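Local coordinates for protein Pgp2 (Campylobacter jejuni subsp. jejuni, PDB 6XJ6) that trims peptidoglycan, probably as an L,D-carboxypeptidase of the YkuD family, and binds it through a pocket on an accessory NTF2-like domain, directing helical cell shape, at residues Y195-Y199 with F215-K219; Q202-R206 with I283-Q287; L180-K184 with I231-I236. One frame throughout, in Å; residues are numbered along the deposited sequence.

Interaction 1 (Y195-Y199 with F215-K219); sequences YLSFY and FASMK
The ring of Tyr199 presents one face to the edge of Phe215 in a T-shaped pair, with centroids 5.1 Å apart and planes at 60°. Phe215 CE2 stands over the middle of that face, while the carbonyl oxygen of Leu196 lies in the plane of the Tyr199 ring, at its edge. Phe215 in turn carries CG of Lys219 over one of its own faces, toward the rim, and Tyr199 CE2 sits above one face of the Tyr195 ring, again off centre. Leu196 closes the apolar side with its two methyls divided between two partners: CD2 reaches Phe215 CE2 at 3.6 Å, and CD1 meets CB of Ala216 at 3.5 Å. The single hydrogen bond between the segments runs from Lys219 NZ to Tyr195 OH, 3.1 Å. A bend at chi2 (-70°) lays the lysine chain across the tyrosine at about a right angle, with CD 3.7 Å from CE1 of Tyr195, so the same side chain packs by its methylenes and bonds by its ammonium. Tyr199 OH has its own polar partners in Glu286 and Trp183. A type I turn from Leu196 to Tyr199 brings Tyr195, Leu196 and Tyr199 to bear on one side of helix 212-223. The contact thus joins two helices of the NTF2-like domain; Phe204 adds a further edge-to-face partner to both Tyr199 and Phe215, and Trp183 of helix 170-188 meets the Tyr195 ring nearly parallel.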
ATOM      1  N   TYR A 195     -15.681  12.422 -12.681  1.00 23.53           N
ATOM      2  CA  TYR A 195     -15.099  11.122 -12.359  1.00 21.17           C
ATOM      3  C   TYR A 195     -13.769  10.927 -13.079  1.00 20.43           C
ATOM      4  O   TYR A 195     -12.757  10.580 -12.459  1.00 20.20           O
ATOM      5  CB  TYR A 195     -16.105  10.035 -12.743  1.00 22.25           C
ATOM      6  CG  TYR A 195     -15.628   8.601 -12.652  1.00 20.82           C
ATOM      7  CD1 TYR A 195     -15.214   7.927 -13.795  1.00 24.94           C
ATOM      8  CD2 TYR A 195     -15.639   7.905 -11.447  1.00 23.03           C
ATOM      9  CE1 TYR A 195     -14.799   6.615 -13.739  1.00 23.91           C
ATOM     10  CE2 TYR A 195     -15.222   6.582 -11.381  1.00 21.41           C
ATOM     11  CZ  TYR A 195     -14.811   5.946 -12.533  1.00 21.74           C
ATOM     12  OH  TYR A 195     -14.396   4.631 -12.492  1.00 26.17           O
ATOM     13  N   LEU A 196     -13.747  11.176 -14.388  1.00 23.19           N
ATOM     14  CA  LEU A 196     -12.538  10.959 -15.176  1.00 23.89           C
ATOM     15  C   LEU A 196     -11.410  11.915 -14.816  1.00 24.09           C
ATOM     16  O   LEU A 196     -10.244  11.594 -15.065  1.00 24.99           O
ATOM     17  CB  LEU A 196     -12.851  11.075 -16.667  1.00 26.26           C
ATOM     18  CG  LEU A 196     -13.760   9.993 -17.248  1.00 26.84           C
ATOM     19  CD1 LEU A 196     -14.122  10.321 -18.685  1.00 27.98           C
ATOM     20  CD2 LEU A 196     -13.085   8.629 -17.161  1.00 28.93           C
ATOM     21  N   SER A 197     -11.718  13.074 -14.236  1.00 22.46           N
ATOM     22  CA  SER A 197     -10.668  14.012 -13.850  1.00 25.35           C
ATOM     23  C   SER A 197      -9.737  13.447 -12.784  1.00 23.29           C
ATOM     24  O   SER A 197      -8.666  14.020 -12.554  1.00 24.50           O
ATOM     25  CB  SER A 197     -11.287  15.316 -13.341  1.00 28.15           C
ATOM     26  OG  SER A 197     -11.821  15.167 -12.037  1.00 25.86           O
ATOM     27  N   PHE A 198     -10.112  12.354 -12.125  1.00 21.27           N
ATOM     28  CA  PHE A 198      -9.289  11.768 -11.079  1.00 20.60           C
ATOM     29  C   PHE A 198      -8.393  10.650 -11.585  1.00 21.69           C
ATOM     30  O   PHE A 198      -7.765   9.967 -10.775  1.00 21.58           O
ATOM     31  CB  PHE A 198     -10.167  11.266  -9.932  1.00 23.66           C
ATOM     32  CG  PHE A 198     -10.827  12.370  -9.165  1.00 22.65           C
ATOM     33  CD1 PHE A 198     -12.161  12.663  -9.361  1.00 25.76           C
ATOM     34  CD2 PHE A 198     -10.099  13.134  -8.271  1.00 24.59           C
ATOM     35  CE1 PHE A 198     -12.764  13.682  -8.663  1.00 22.81           C
ATOM     36  CE2 PHE A 198     -10.696  14.160  -7.570  1.00 24.76           C
ATOM     37  CZ  PHE A 198     -12.031  14.439  -7.769  1.00 24.78           C
ATOM     38  N   TYR A 199      -8.307  10.460 -12.897  1.00 21.69           N
ATOM     39  CA  TYR A 199      -7.429   9.462 -13.490  1.00 23.27           C
ATOM     40  C   TYR A 199      -6.330  10.161 -14.273  1.00 21.37           C
ATOM     41  O   TYR A 199      -6.563  11.200 -14.897  1.00 26.94           O
ATOM     42  CB  TYR A 199      -8.221   8.498 -14.381  1.00 21.45           C
ATOM     43  CG  TYR A 199      -9.196   7.682 -13.561  1.00 18.62           C
ATOM     44  CD1 TYR A 199      -8.856   6.428 -13.078  1.00 18.87           C
ATOM     45  CD2 TYR A 199     -10.450   8.185 -13.244  1.00 19.02           C
ATOM     46  CE1 TYR A 199      -9.737   5.693 -12.304  1.00 17.92           C
ATOM     47  CE2 TYR A 199     -11.333   7.463 -12.471  1.00 18.91           C
ATOM     48  CZ  TYR A 199     -10.983   6.221 -12.006  1.00 18.30           C
ATOM     49  OH  TYR A 199     -11.863   5.506 -11.229  1.00 20.19           O
ATOM     50  N   PHE A 215     -11.072   4.117 -22.159  1.00 28.69           N
ATOM     51  CA  PHE A 215     -11.610   4.080 -20.803  1.00 24.03           C
ATOM     52  C   PHE A 215     -12.644   5.179 -20.599  1.00 26.51           C
ATOM     53  O   PHE A 215     -13.717   4.936 -20.036  1.00 27.14           O
ATOM     54  CB  PHE A 215     -10.452   4.228 -19.819  1.00 25.91           C
ATOM     55  CG  PHE A 215     -10.866   4.330 -18.378  1.00 23.07           C
ATOM     56  CD1 PHE A 215     -11.286   3.211 -17.674  1.00 22.22           C
ATOM     57  CD2 PHE A 215     -10.798   5.542 -17.710  1.00 27.33           C
ATOM     58  CE1 PHE A 215     -11.653   3.307 -16.343  1.00 22.45           C
ATOM     59  CE2 PHE A 215     -11.155   5.637 -16.371  1.00 23.39           C
ATOM     60  CZ  PHE A 215     -11.577   4.522 -15.690  1.00 20.18           C
ATOM     61  N   ALA A 216     -12.350   6.390 -21.074  1.00 29.78           N
ATOM     62  CA  ALA A 216     -13.291   7.497 -20.941  1.00 25.95           C
ATOM     63  C   ALA A 216     -14.607   7.190 -21.641  1.00 28.10           C
ATOM     64  O   ALA A 216     -15.690   7.424 -21.091  1.00 33.55           O
ATOM     65  CB  ALA A 216     -12.670   8.767 -21.521  1.00 29.85           C
ATOM     66  N   SER A 217     -14.537   6.692 -22.877  1.00 29.89           N
ATOM     67  CA  SER A 217     -15.753   6.389 -23.621  1.00 30.54           C
ATOM     68  C   SER A 217     -16.505   5.216 -23.002  1.00 29.05           C
ATOM     69  O   SER A 217     -17.741   5.203 -22.991  1.00 34.40           O
ATOM     70  CB  SER A 217     -15.407   6.110 -25.081  1.00 40.83           C
ATOM     71  OG  SER A 217     -14.824   7.256 -25.681  1.00 47.30           O
ATOM     72  N   MET A 218     -15.779   4.227 -22.477  1.00 27.31           N
ATOM     73  CA  MET A 218     -16.431   3.107 -21.803  1.00 26.20           C
ATOM     74  C   MET A 218     -17.194   3.580 -20.578  1.00 25.89           C
ATOM     75  O   MET A 218     -18.335   3.162 -20.344  1.00 26.09           O
ATOM     76  CB  MET A 218     -15.390   2.070 -21.376  1.00 28.05           C
ATOM     77  CG  MET A 218     -15.974   0.889 -20.603  1.00 33.11           C
ATOM     78  SD  MET A 218     -14.742  -0.107 -19.754  1.00 31.42           S
ATOM     79  CE  MET A 218     -14.301   0.943 -18.371  1.00 25.73           C
ATOM     80  N   LYS A 219     -16.573   4.435 -19.771  1.00 23.32           N
ATOM     81  CA  LYS A 219     -17.235   4.897 -18.558  1.00 24.46           C
ATOM     82  C   LYS A 219     -18.440   5.758 -18.890  1.00 24.75           C
ATOM     83  O   LYS A 219     -19.481   5.651 -18.232  1.00 25.86           O
ATOM     84  CB  LYS A 219     -16.250   5.653 -17.667  1.00 26.16           C
ATOM     85  CG  LYS A 219     -15.236   4.748 -16.995  1.00 26.37           C
ATOM     86  CD  LYS A 219     -15.895   3.890 -15.919  1.00 25.63           C
ATOM     87  CE  LYS A 219     -14.896   2.982 -15.226  1.00 28.20           C
ATOM     88  NZ  LYS A 219     -15.515   2.271 -14.074  1.00 36.90           N
TER

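Interaction 2 (Q202-R206 with I283-Q287); sequences QEFKR and ILAEQ
A classic beta bulge, in which Leu284 and Ala285 both face Tyr272 of strand 263-275, lies where the chain passes from strand 281-283 to strand 285-286, and loop 202-206 of the NTF2-like domain packs against it. The chain turns a corner at Leu284, and the carbonyl of that residue receives the one direct hydrogen bond of the contact: Lys205 N to Leu284 O, 3.2 Å and nearly straight at 169°. Water 1 gives a second bond to the same oxygen, 2.8 Å from Leu284 O, and also donates to Glu203 O. A second water links Lys205 O to Glu286 N, accepting from the latter at 2.9 Å, so loop and strand are joined once directly and twice through water. Phe204 supplies the packing. With CG anti to the backbone N (chi1 178°), its ring runs alongside Ile283, pointing the same way; CD1 comes to 3.4 Å from Ile283 O, and CE1 to 4.1 Å from Ile283 CG2. The peptide nitrogens of Ala285 and Glu286 lie at the ring's edge, near its plane. Leu284 CD2 rests against the carboxylate of Glu203 in one of that residue's two conformers, in which OE1 forms a salt bridge to Lys274. Strand 263-275 pairs with the segment through Tyr272 and Ile270, helix 104-108 touches Lys205, Leu284 and Ala285 through its Val108 and Leu105, and Trp183 of helix 170-188 packs on Ile283 and Glu286.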
ATOM      1  N   GLN A 202      -2.066   9.899 -18.632  1.00 41.21           N
ATOM      2  CA  GLN A 202      -0.845   9.334 -19.185  1.00 42.54           C
ATOM      3  C   GLN A 202      -0.387   8.061 -18.490  1.00 55.52           C
ATOM      4  O   GLN A 202       0.187   7.188 -19.150  1.00 54.75           O
ATOM      5  CB  GLN A 202       0.287  10.365 -19.119  1.00 42.82           C
ATOM      6  CG  GLN A 202      -0.164  11.794 -19.393  1.00 54.44           C
ATOM      7  CD  GLN A 202       0.896  12.642 -20.074  1.00 64.32           C
ATOM      8  OE1 GLN A 202       2.026  12.197 -20.292  1.00 71.76           O
ATOM      9  NE2 GLN A 202       0.533  13.872 -20.419  1.00 64.28           N
ATOM     10  N   GLU A 203      -0.655   7.927 -17.187  0.50 35.32           N
ATOM     11  CA  GLU A 203      -0.045   6.892 -16.368  0.50 34.01           C
ATOM     12  C   GLU A 203      -1.020   5.859 -15.814  0.50 40.77           C
ATOM     13  O   GLU A 203      -0.567   4.821 -15.321  0.50 35.51           O
ATOM     14  CB  GLU A 203       0.706   7.534 -15.191  0.50 31.86           C
ATOM     15  CG  GLU A 203       1.909   6.747 -14.724  0.50 51.39           C
ATOM     16  CD  GLU A 203       2.403   7.200 -13.366  0.50 37.25           C
ATOM     17  OE1 GLU A 203       2.211   8.388 -13.030  0.50 34.35           O
ATOM     18  OE2 GLU A 203       2.975   6.367 -12.632  0.50 44.98           O
ATOM     19  N   PHE A 204      -2.326   6.110 -15.861  1.00 33.29           N
ATOM     20  CA  PHE A 204      -3.297   5.118 -15.400  1.00 33.72           C
ATOM     21  C   PHE A 204      -3.184   3.855 -16.253  1.00 53.40           C
ATOM     22  O   PHE A 204      -3.216   3.919 -17.486  1.00 40.48           O
ATOM     23  CB  PHE A 204      -4.711   5.706 -15.485  1.00 25.73           C
ATOM     24  CG  PHE A 204      -5.811   4.755 -15.066  1.00 24.32           C
ATOM     25  CD1 PHE A 204      -5.776   4.111 -13.840  1.00 26.89           C
ATOM     26  CD2 PHE A 204      -6.899   4.528 -15.899  1.00 28.42           C
ATOM     27  CE1 PHE A 204      -6.796   3.246 -13.461  1.00 29.98           C
ATOM     28  CE2 PHE A 204      -7.919   3.667 -15.523  1.00 31.71           C
ATOM     29  CZ  PHE A 204      -7.865   3.024 -14.306  1.00 23.66           C
ATOM     30  N   LYS A 205      -3.031   2.704 -15.594  1.00 29.68           N
ATOM     31  CA  LYS A 205      -2.812   1.435 -16.274  1.00 28.98           C
ATOM     32  C   LYS A 205      -3.770   0.382 -15.730  1.00 32.20           C
ATOM     33  O   LYS A 205      -4.189   0.440 -14.569  1.00 32.11           O
ATOM     34  CB  LYS A 205      -1.363   0.975 -16.107  1.00 32.00           C
ATOM     35  CG  LYS A 205      -0.367   1.836 -16.865  1.00 37.81           C
ATOM     36  CD  LYS A 205       1.054   1.351 -16.687  1.00 44.59           C
ATOM     37  CE  LYS A 205       2.050   2.281 -17.361  1.00 57.56           C
ATOM     38  NZ  LYS A 205       2.391   3.459 -16.515  1.00 63.78           N
ATOM     39  N   ARG A 206      -4.107  -0.584 -16.588  1.00 37.04           N
ATOM     40  CA  ARG A 206      -5.139  -1.573 -16.304  1.00 33.01           C
ATOM     41  C   ARG A 206      -4.688  -2.944 -16.792  1.00 32.00           C
ATOM     42  O   ARG A 206      -3.875  -3.060 -17.712  1.00 33.10           O
ATOM     43  CB  ARG A 206      -6.446  -1.221 -17.026  1.00 30.40           C
ATOM     44  CG  ARG A 206      -6.992   0.162 -16.701  1.00 27.78           C
ATOM     45  CD  ARG A 206      -7.997   0.603 -17.746  1.00 28.20           C
ATOM     46  NE  ARG A 206      -8.968  -0.446 -18.041  1.00 25.19           N
ATOM     47  CZ  ARG A 206     -10.088  -0.651 -17.359  1.00 26.64           C
ATOM     48  NH1 ARG A 206     -10.405   0.124 -16.329  1.00 26.61           N
ATOM     49  NH2 ARG A 206     -10.901  -1.634 -17.709  1.00 25.71           N
ATOM     50  N   ILE A 283      -5.493   8.707 -10.027  1.00 17.03           N
ATOM     51  CA  ILE A 283      -5.485   7.265  -9.806  1.00 17.15           C
ATOM     52  C   ILE A 283      -4.590   6.603 -10.846  1.00 18.50           C
ATOM     53  O   ILE A 283      -4.741   6.834 -12.052  1.00 20.79           O
ATOM     54  CB  ILE A 283      -6.917   6.711  -9.864  1.00 17.38           C
ATOM     55  CG1 ILE A 283      -7.752   7.295  -8.720  1.00 17.44           C
ATOM     56  CG2 ILE A 283      -6.915   5.181  -9.806  1.00 19.02           C
ATOM     57  CD1 ILE A 283      -9.232   7.145  -8.915  1.00 17.95           C
ATOM     58  N   LEU A 284      -3.660   5.769 -10.374  1.00 16.28           N
ATOM     59  CA  LEU A 284      -2.742   5.027 -11.230  1.00 16.23           C
ATOM     60  C   LEU A 284      -3.127   3.565 -11.385  1.00 16.13           C
ATOM     61  O   LEU A 284      -2.761   2.942 -12.387  1.00 17.01           O
ATOM     62  CB  LEU A 284      -1.326   5.091 -10.651  1.00 17.27           C
ATOM     63  CG  LEU A 284      -0.811   6.507 -10.381  1.00 19.50           C
ATOM     64  CD1 LEU A 284       0.498   6.478  -9.618  1.00 20.15           C
ATOM     65  CD2 LEU A 284      -0.642   7.236 -11.693  1.00 23.19           C
ATOM     66  N   ALA A 285      -3.837   3.009 -10.412  1.00 15.56           N
ATOM     67  CA  ALA A 285      -4.313   1.639 -10.458  1.00 14.77           C
ATOM     68  C   ALA A 285      -5.496   1.538  -9.514  1.00 15.13           C
ATOM     69  O   ALA A 285      -5.493   2.147  -8.438  1.00 15.94           O
ATOM     70  CB  ALA A 285      -3.226   0.644 -10.036  1.00 15.33           C
ATOM     71  N   GLU A 286      -6.504   0.772  -9.921  1.00 16.29           N
ATOM     72  CA  GLU A 286      -7.733   0.677  -9.148  1.00 15.06           C
ATOM     73  C   GLU A 286      -8.223  -0.759  -9.122  1.00 16.99           C
ATOM     74  O   GLU A 286      -8.381  -1.392 -10.173  1.00 17.37           O
ATOM     75  CB  GLU A 286      -8.828   1.576  -9.734  1.00 16.45           C
ATOM     76  CG  GLU A 286     -10.201   1.349  -9.111  1.00 16.32           C
ATOM     77  CD  GLU A 286     -11.247   2.330  -9.595  1.00 16.19           C
ATOM     78  OE1 GLU A 286     -10.952   3.100 -10.529  1.00 18.93           O
ATOM     79  OE2 GLU A 286     -12.374   2.305  -9.051  1.00 19.81           O
ATOM     80  N   GLN A 287      -8.461  -1.253  -7.914  1.00 18.43           N
ATOM     81  CA  GLN A 287      -9.278  -2.422  -7.682  1.00 23.08           C
ATOM     82  C   GLN A 287     -10.629  -1.916  -7.186  1.00 25.08           C
ATOM     83  O   GLN A 287     -11.672  -2.215  -7.765  1.00 28.88           O
ATOM     84  CB  GLN A 287      -8.637  -3.304  -6.617  1.00 24.45           C
ATOM     85  CG  GLN A 287      -9.466  -4.511  -6.248  1.00 27.73           C
ATOM     86  CD  GLN A 287      -8.807  -5.362  -5.195  1.00 32.77           C
ATOM     87  OE1 GLN A 287      -7.682  -5.840  -5.376  1.00 38.23           O
ATOM     88  NE2 GLN A 287      -9.502  -5.568  -4.085  1.00 33.55           N
ATOM     89  OXT GLN A 287     -10.696  -1.172  -6.194  1.00 25.04           O
TER
HETATM   90  O   HOH W   1      -0.116   2.987 -13.431  1.00 33.77           O
HETATM   91  O   HOH W   2      -6.330  -0.276 -12.585  1.00 21.24           O

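Interaction 3 (L180-K184 with I231-I236); sequences LFTWK and IKFSDI
Lys184 and Phe233 run antiparallel to one another, the lysine chain lying over one face of the ring. CD is the atom above the middle of that face, 3.6 Å from the centroid of Phe233 and 10° off the ring normal, a well-formed CH-pi contact; CB and CG follow the ring toward CE2 and CZ. Above the ring the chain lifts away, and its bend at chi4 (-67°) brings NZ to the carbonyl of Ile231. NZ donates a hydrogen bond to Ile231 O, 2.8 Å, from above the carbonyl plane. Ile231 CG2 packs beside the same ammonium, 3.6 Å from NZ of Lys184. Three more helix residues surround Phe233. CG of Leu180 comes to its edge at 4.0 Å from CE2 of Phe233, the Trp183 side chain runs across that of Phe233 with CZ3 3.9 Å from Phe233 CZ, and the ring of Phe181 meets it obliquely. Farther along, Phe181 from the helix and Ile236 from the strand converge, CZ to CD1 3.8 Å. In the next shell Phe254 of strand 249-260 meets the Phe233 ring, Leu271 of strand 263-275 touches Leu180 and Trp183, and Tyr199 takes the indole NE1 of Trp183. Backbone bonds of Lys232 with Asp257 and of Ser234 with Tyr255 hold strand 232-240 in the sheet, on which helix 170-188 packs nearly antiparallel, their segments' axes 10.6 Å apart at 153°. Water 3 accepts from Ile231 N and, weakly, from Lys184 NZ. Lys184 is therefore used amphipathically: its methylenes cover an aromatic face, its charge is met by a peptide oxygen, and the cation-pi term, at 5.6 Å from NZ to the Phe233 centroid, is at most weak.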
ATOM      1  N   LEU A 180     -11.119  11.769  -2.645  1.00 17.95           N
ATOM      2  CA  LEU A 180     -11.765  10.459  -2.636  1.00 16.90           C
ATOM      3  C   LEU A 180     -13.283  10.590  -2.592  1.00 17.89           C
ATOM      4  O   LEU A 180     -13.998   9.909  -3.335  1.00 20.09           O
ATOM      5  CB  LEU A 180     -11.268   9.658  -1.436  1.00 18.25           C
ATOM      6  CG  LEU A 180     -11.838   8.247  -1.276  1.00 19.09           C
ATOM      7  CD1 LEU A 180     -11.302   7.328  -2.360  1.00 20.46           C
ATOM      8  CD2 LEU A 180     -11.510   7.705   0.095  1.00 21.02           C
ATOM      9  N   PHE A 181     -13.800  11.441  -1.699  1.00 17.74           N
ATOM     10  CA  PHE A 181     -15.248  11.566  -1.577  1.00 18.50           C
ATOM     11  C   PHE A 181     -15.855  12.372  -2.719  1.00 19.69           C
ATOM     12  O   PHE A 181     -17.035  12.190  -3.041  1.00 21.74           O
ATOM     13  CB  PHE A 181     -15.616  12.107  -0.192  1.00 18.41           C
ATOM     14  CG  PHE A 181     -15.555  11.052   0.861  1.00 20.39           C
ATOM     15  CD1 PHE A 181     -16.637  10.219   1.082  1.00 22.88           C
ATOM     16  CD2 PHE A 181     -14.395  10.834   1.573  1.00 21.41           C
ATOM     17  CE1 PHE A 181     -16.576   9.213   2.019  1.00 23.32           C
ATOM     18  CE2 PHE A 181     -14.325   9.824   2.513  1.00 22.96           C
ATOM     19  CZ  PHE A 181     -15.419   9.013   2.736  1.00 22.27           C
ATOM     20  N   THR A 182     -15.066  13.247  -3.351  1.00 19.80           N
ATOM     21  CA  THR A 182     -15.529  13.943  -4.546  1.00 20.75           C
ATOM     22  C   THR A 182     -15.627  12.978  -5.717  1.00 20.08           C
ATOM     23  O   THR A 182     -16.593  13.018  -6.493  1.00 21.03           O
ATOM     24  CB  THR A 182     -14.565  15.086  -4.872  1.00 21.83           C
ATOM     25  OG1 THR A 182     -14.492  15.987  -3.754  1.00 22.29           O
ATOM     26  CG2 THR A 182     -15.022  15.856  -6.114  1.00 22.28           C
ATOM     27  N   TRP A 183     -14.636  12.096  -5.847  1.00 20.22           N
ATOM     28  CA  TRP A 183     -14.680  11.035  -6.846  1.00 19.38           C
ATOM     29  C   TRP A 183     -15.856  10.096  -6.596  1.00 19.99           C
ATOM     30  O   TRP A 183     -16.569   9.718  -7.534  1.00 22.44           O
ATOM     31  CB  TRP A 183     -13.337  10.304  -6.787  1.00 18.75           C
ATOM     32  CG  TRP A 183     -13.198   8.979  -7.495  1.00 18.15           C
ATOM     33  CD1 TRP A 183     -13.000   8.767  -8.830  1.00 18.04           C
ATOM     34  CD2 TRP A 183     -13.167   7.692  -6.877  1.00 18.08           C
ATOM     35  NE1 TRP A 183     -12.878   7.425  -9.081  1.00 19.62           N
ATOM     36  CE2 TRP A 183     -12.973   6.742  -7.895  1.00 17.63           C
ATOM     37  CE3 TRP A 183     -13.291   7.251  -5.557  1.00 18.36           C
ATOM     38  CZ2 TRP A 183     -12.898   5.374  -7.636  1.00 18.08           C
ATOM     39  CZ3 TRP A 183     -13.227   5.897  -5.300  1.00 18.19           C
ATOM     40  CH2 TRP A 183     -13.032   4.972  -6.336  1.00 17.01           C
ATOM     41  N   LYS A 184     -16.091   9.736  -5.330  1.00 21.18           N
ATOM     42  CA  LYS A 184     -17.240   8.908  -4.976  1.00 21.43           C
ATOM     43  C   LYS A 184     -18.547   9.564  -5.409  1.00 22.13           C
ATOM     44  O   LYS A 184     -19.433   8.904  -5.971  1.00 21.27           O
ATOM     45  CB  LYS A 184     -17.243   8.670  -3.464  1.00 24.40           C
ATOM     46  CG  LYS A 184     -18.411   7.849  -2.938  1.00 25.76           C
ATOM     47  CD  LYS A 184     -18.342   7.744  -1.422  1.00 27.36           C
ATOM     48  CE  LYS A 184     -19.541   7.036  -0.839  1.00 32.17           C
ATOM     49  NZ  LYS A 184     -20.797   7.822  -1.009  1.00 34.71           N
ATOM     50  N   ILE A 231     -23.940   4.253  -2.099  1.00 38.81           N
ATOM     51  CA  ILE A 231     -22.644   3.643  -1.836  1.00 34.09           C
ATOM     52  C   ILE A 231     -22.052   4.255  -0.574  1.00 42.27           C
ATOM     53  O   ILE A 231     -22.154   5.465  -0.353  1.00 36.24           O
ATOM     54  CB  ILE A 231     -21.706   3.828  -3.049  1.00 46.03           C
ATOM     55  CG1 ILE A 231     -20.321   3.253  -2.760  1.00 32.05           C
ATOM     56  CG2 ILE A 231     -21.617   5.302  -3.435  1.00 56.84           C
ATOM     57  CD1 ILE A 231     -19.451   3.134  -3.997  1.00 50.55           C
ATOM     58  N   LYS A 232     -21.441   3.412   0.258  1.00 31.57           N
ATOM     59  CA  LYS A 232     -20.782   3.847   1.482  1.00 30.46           C
ATOM     60  C   LYS A 232     -19.362   3.303   1.530  1.00 27.69           C
ATOM     61  O   LYS A 232     -19.122   2.140   1.191  1.00 28.27           O
ATOM     62  CB  LYS A 232     -21.544   3.356   2.717  1.00 33.43           C
ATOM     63  CG  LYS A 232     -22.701   4.252   3.122  1.00 41.20           C
ATOM     64  CD  LYS A 232     -23.521   3.626   4.240  1.00 57.28           C
ATOM     65  CE  LYS A 232     -24.674   2.796   3.694  1.00 60.68           C
ATOM     66  NZ  LYS A 232     -24.965   1.607   4.542  1.00 72.78           N
ATOM     67  N   PHE A 233     -18.424   4.151   1.950  1.00 25.58           N
ATOM     68  CA  PHE A 233     -17.044   3.753   2.177  1.00 23.98           C
ATOM     69  C   PHE A 233     -16.813   3.598   3.674  1.00 25.89           C
ATOM     70  O   PHE A 233     -17.315   4.394   4.477  1.00 29.04           O
ATOM     71  CB  PHE A 233     -16.055   4.793   1.643  1.00 22.39           C
ATOM     72  CG  PHE A 233     -16.022   4.921   0.146  1.00 21.37           C
ATOM     73  CD1 PHE A 233     -16.753   4.076  -0.676  1.00 22.44           C
ATOM     74  CD2 PHE A 233     -15.234   5.900  -0.444  1.00 24.26           C
ATOM     75  CE1 PHE A 233     -16.694   4.208  -2.058  1.00 25.81           C
ATOM     76  CE2 PHE A 233     -15.178   6.037  -1.819  1.00 22.95           C
ATOM     77  CZ  PHE A 233     -15.910   5.197  -2.625  1.00 23.82           C
ATOM     78  N   SER A 234     -16.057   2.570   4.048  1.00 23.39           N
ATOM     79  CA  SER A 234     -15.696   2.376   5.444  1.00 23.97           C
ATOM     80  C   SER A 234     -14.306   1.763   5.520  1.00 22.24           C
ATOM     81  O   SER A 234     -13.732   1.342   4.512  1.00 21.23           O
ATOM     82  CB  SER A 234     -16.729   1.517   6.182  1.00 39.35           C
ATOM     83  OG  SER A 234     -16.771   0.204   5.669  1.00 35.48           O
ATOM     84  N   ASP A 235     -13.761   1.736   6.733  1.00 22.45           N
ATOM     85  CA  ASP A 235     -12.447   1.152   7.007  1.00 21.81           C
ATOM     86  C   ASP A 235     -11.370   1.753   6.101  1.00 20.37           C
ATOM     87  O   ASP A 235     -10.577   1.046   5.484  1.00 21.83           O
ATOM     88  CB  ASP A 235     -12.489  -0.375   6.892  1.00 23.47           C
ATOM     89  CG  ASP A 235     -11.255  -1.048   7.481  1.00 42.70           C
ATOM     90  OD1 ASP A 235     -10.623  -0.470   8.389  1.00 34.63           O
ATOM     91  OD2 ASP A 235     -10.917  -2.162   7.029  1.00 62.31           O
ATOM     92  N   ILE A 236     -11.336   3.079   6.027  1.00 17.75           N
ATOM     93  CA  ILE A 236     -10.413   3.753   5.118  1.00 16.27           C
ATOM     94  C   ILE A 236      -9.023   3.804   5.732  1.00 15.50           C
ATOM     95  O   ILE A 236      -8.838   4.293   6.856  1.00 18.78           O
ATOM     96  CB  ILE A 236     -10.912   5.161   4.772  1.00 17.75           C
ATOM     97  CG1 ILE A 236     -12.277   5.087   4.083  1.00 19.80           C
ATOM     98  CG2 ILE A 236      -9.910   5.865   3.848  1.00 22.21           C
ATOM     99  CD1 ILE A 236     -12.976   6.432   4.007  1.00 24.05           C
TER
HETATM  100  O   HOH W   3     -23.967   7.202  -2.234  1.00 63.67           O

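How the interactions relate
All three contacts lie in the NTF2-like domain, away from the predicted catalytic residues. Interaction 3 packs the long helix on the sheet, interaction 1 joins helices 192-196 and 212-223, and interaction 2 ties a loop to the last strand of that sheet. Buried rings (Tyr195, Tyr199, Phe215) line interaction 1; in interaction 2 residues 283-285 are buried while the loop side is partly exposed. Trp183 belongs to interaction 3 yet touches both others, and a backbone bond from Ile283 N to Phe198 O joins interactions 1 and 2. Lysines act alike in interactions 1 and 3, methylenes packing on rings while NZ bonds to oxygen; in interaction 2 Lys205 bonds through its backbone N, helped by two bridging waters.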